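Local coordinates for protein branched-chain phosphotransacylase (Enterococcus faecalis, PDB 1YCO) that probably transfers acyl groups, as a branched-chain phosphotransacylase of the phosphate acetyltransferase and butyryltransferase family, at residues S63-G68 with T246-V251. Residues are numbered along the deposited sequence; the frame is centred on the assembly and turned at random.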
ATOM      1  N   SER A  63     -11.310 -33.153   2.714  1.00 47.95           N
ATOM      2  CA  SER A  63     -12.430 -34.074   2.872  1.00 49.62           C
ATOM      3  C   SER A  63     -13.113 -33.882   4.220  1.00 49.26           C
ATOM      4  O   SER A  63     -14.342 -33.831   4.312  1.00 48.99           O
ATOM      5  CB  SER A  63     -11.943 -35.517   2.759  1.00 50.55           C
ATOM      6  OG  SER A  63     -12.511 -36.311   3.796  1.00 51.86           O
ATOM      7  N   LEU A  64     -12.297 -33.796   5.266  1.00 48.06           N
ATOM      8  CA  LEU A  64     -12.782 -33.615   6.630  1.00 48.05           C
ATOM      9  C   LEU A  64     -13.633 -32.342   6.766  1.00 48.50           C
ATOM     10  O   LEU A  64     -14.502 -32.252   7.636  1.00 47.02           O
ATOM     11  CB  LEU A  64     -11.596 -33.551   7.590  1.00 48.90           C
ATOM     12  CG  LEU A  64     -11.879 -33.896   9.053  1.00 50.18           C
ATOM     13  CD1 LEU A  64     -12.257 -35.369   9.138  1.00 48.84           C
ATOM     14  CD2 LEU A  64     -10.627 -33.623   9.889  1.00 48.85           C
ATOM     15  N   VAL A  65     -13.371 -31.365   5.898  1.00 48.50           N
ATOM     16  CA  VAL A  65     -14.110 -30.107   5.894  1.00 49.84           C
ATOM     17  C   VAL A  65     -15.341 -30.217   4.997  1.00 51.32           C
ATOM     18  O   VAL A  65     -16.369 -29.587   5.270  1.00 50.58           O
ATOM     19  CB  VAL A  65     -13.215 -28.914   5.407  1.00 49.38           C
ATOM     20  CG1 VAL A  65     -14.077 -27.736   4.995  1.00 48.99           C
ATOM     21  CG2 VAL A  65     -12.259 -28.479   6.524  1.00 48.50           C
ATOM     22  N   ALA A  66     -15.234 -31.022   3.937  1.00 53.22           N
ATOM     23  CA  ALA A  66     -16.336 -31.233   2.997  1.00 56.29           C
ATOM     24  C   ALA A  66     -17.673 -31.273   3.735  1.00 58.53           C
ATOM     25  O   ALA A  66     -18.685 -30.794   3.226  1.00 59.55           O
ATOM     26  CB  ALA A  66     -16.126 -32.529   2.220  1.00 57.80           C
ATOM     27  N   THR A  67     -17.670 -31.837   4.940  1.00 60.12           N
ATOM     28  CA  THR A  67     -18.882 -31.899   5.757  1.00 61.77           C
ATOM     29  C   THR A  67     -18.624 -31.214   7.097  1.00 61.84           C
ATOM     30  O   THR A  67     -17.526 -30.713   7.341  1.00 64.10           O
ATOM     31  CB  THR A  67     -19.306 -33.337   6.043  1.00 60.47           C
ATOM     32  OG1 THR A  67     -18.483 -33.869   7.081  1.00 60.98           O
ATOM     33  CG2 THR A  67     -19.156 -34.189   4.798  1.00 61.50           C
ATOM     34  N   GLY A  68     -19.631 -31.204   7.965  1.00 62.03           N
ATOM     35  CA  GLY A  68     -19.480 -30.572   9.265  1.00 59.60           C
ATOM     36  C   GLY A  68     -18.482 -31.295  10.143  1.00 58.53           C
ATOM     37  O   GLY A  68     -18.484 -31.131  11.360  1.00 58.82           O
ATOM     38  N   THR A 246     -16.164 -20.177   0.773  1.00 44.28           N
ATOM     39  CA  THR A 246     -16.376 -21.602   1.011  1.00 44.30           C
ATOM     40  C   THR A 246     -17.256 -21.733   2.239  1.00 43.12           C
ATOM     41  O   THR A 246     -17.481 -20.751   2.938  1.00 43.62           O
ATOM     42  CB  THR A 246     -15.034 -22.325   1.262  1.00 45.30           C
ATOM     43  OG1 THR A 246     -14.296 -21.628   2.279  1.00 48.12           O
ATOM     44  CG2 THR A 246     -14.207 -22.363  -0.015  1.00 44.05           C
ATOM     45  N   LYS A 247     -17.764 -22.930   2.506  1.00 44.06           N
ATOM     46  CA  LYS A 247     -18.624 -23.098   3.670  1.00 46.17           C
ATOM     47  C   LYS A 247     -17.790 -23.201   4.943  1.00 46.17           C
ATOM     48  O   LYS A 247     -18.326 -23.304   6.045  1.00 46.43           O
ATOM     49  CB  LYS A 247     -19.527 -24.324   3.500  1.00 46.94           C
ATOM     50  CG  LYS A 247     -18.816 -25.597   3.092  1.00 48.65           C
ATOM     51  CD  LYS A 247     -19.819 -26.712   2.803  1.00 49.61           C
ATOM     52  CE  LYS A 247     -20.826 -26.308   1.733  1.00 47.72           C
ATOM     53  NZ  LYS A 247     -21.723 -27.439   1.391  1.00 47.44           N
ATOM     54  N   VAL A 248     -16.475 -23.161   4.778  1.00 45.71           N
ATOM     55  CA  VAL A 248     -15.560 -23.219   5.905  1.00 45.12           C
ATOM     56  C   VAL A 248     -14.392 -22.223   5.713  1.00 43.74           C
ATOM     57  O   VAL A 248     -13.761 -22.181   4.656  1.00 41.70           O
ATOM     58  CB  VAL A 248     -15.015 -24.667   6.080  1.00 47.01           C
ATOM     59  CG1 VAL A 248     -13.789 -24.666   6.954  1.00 47.54           C
ATOM     60  CG2 VAL A 248     -16.098 -25.565   6.688  1.00 45.56           C
ATOM     61  N   PRO A 249     -14.122 -21.378   6.725  1.00 42.72           N
ATOM     62  CA  PRO A 249     -13.028 -20.406   6.646  1.00 40.78           C
ATOM     63  C   PRO A 249     -11.735 -21.139   6.314  1.00 39.50           C
ATOM     64  O   PRO A 249     -11.459 -22.206   6.874  1.00 38.48           O
ATOM     65  CB  PRO A 249     -12.988 -19.831   8.055  1.00 40.44           C
ATOM     66  CG  PRO A 249     -14.416 -19.817   8.445  1.00 42.12           C
ATOM     67  CD  PRO A 249     -14.907 -21.175   7.957  1.00 43.98           C
ATOM     68  N   VAL A 250     -10.935 -20.586   5.411  1.00 37.17           N
ATOM     69  CA  VAL A 250      -9.684 -21.250   5.072  1.00 37.67           C
ATOM     70  C   VAL A 250      -8.530 -20.351   5.471  1.00 36.71           C
ATOM     71  O   VAL A 250      -8.432 -19.223   5.013  1.00 37.87           O
ATOM     72  CB  VAL A 250      -9.599 -21.595   3.559  1.00 37.47           C
ATOM     73  CG1 VAL A 250      -8.365 -22.457   3.289  1.00 36.78           C
ATOM     74  CG2 VAL A 250     -10.856 -22.320   3.123  1.00 36.81           C
ATOM     75  N   VAL A 251      -7.671 -20.847   6.349  1.00 37.26           N
ATOM     76  CA  VAL A 251      -6.531 -20.069   6.809  1.00 38.80           C
ATOM     77  C   VAL A 251      -5.256 -20.516   6.075  1.00 40.77           C
ATOM     78  O   VAL A 251      -4.925 -21.703   6.043  1.00 40.73           O
ATOM     79  CB  VAL A 251      -6.327 -20.244   8.336  1.00 36.42           C
ATOM     80  CG1 VAL A 251      -5.169 -19.399   8.816  1.00 36.30           C
ATOM     81  CG2 VAL A 251      -7.602 -19.894   9.082  1.00 34.70           C
TER
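Val65 and Val248 meet where the C-terminal part of helix 54-66 faces the link that carries the chain from strand 238-244 of the mixed sheet to strand 250-252 of the parallel sheet. In this two-sheet alpha/beta fold, the contact illustrates how a helix lying on a parallel sheet can also pack against the connection leading into an edge strand, here contributed from far along the chain. Both valines direct their CB atoms across the interface, and their branches are set at a slant to one another. CG1 of Val65 advances on the forked end of Val248, lying 3.4 Å from its CB and 3.7 Å from its CG1. The same methyl is 3.4 Å from CG2 of Val248, so one methyl of the helix faces both arms of the fork and the carbon that joins them, in tight apolar packing. The torsion of Val65 explains this reach: chi1 of 162° sets CG1 opposite the backbone N and extends it to the linker. Leu73 of neighbouring strand 72-75 and Leu94 also touch Val65, joining the pair to a wider apolar cluster. Beside this buried pair lies a more exposed fringe, where Lys247 runs its aliphatic chain past the backbone of Ala66 toward a weak hydrogen bond from NZ to Gln93 O. The CD atom of Lys247 passes 4.3 Å from Ala66 O, a loose van der Waals approach. Back at the valine pair, CG2 of Val65 makes the longer approach, 4.1 Å from CG1 of Val248.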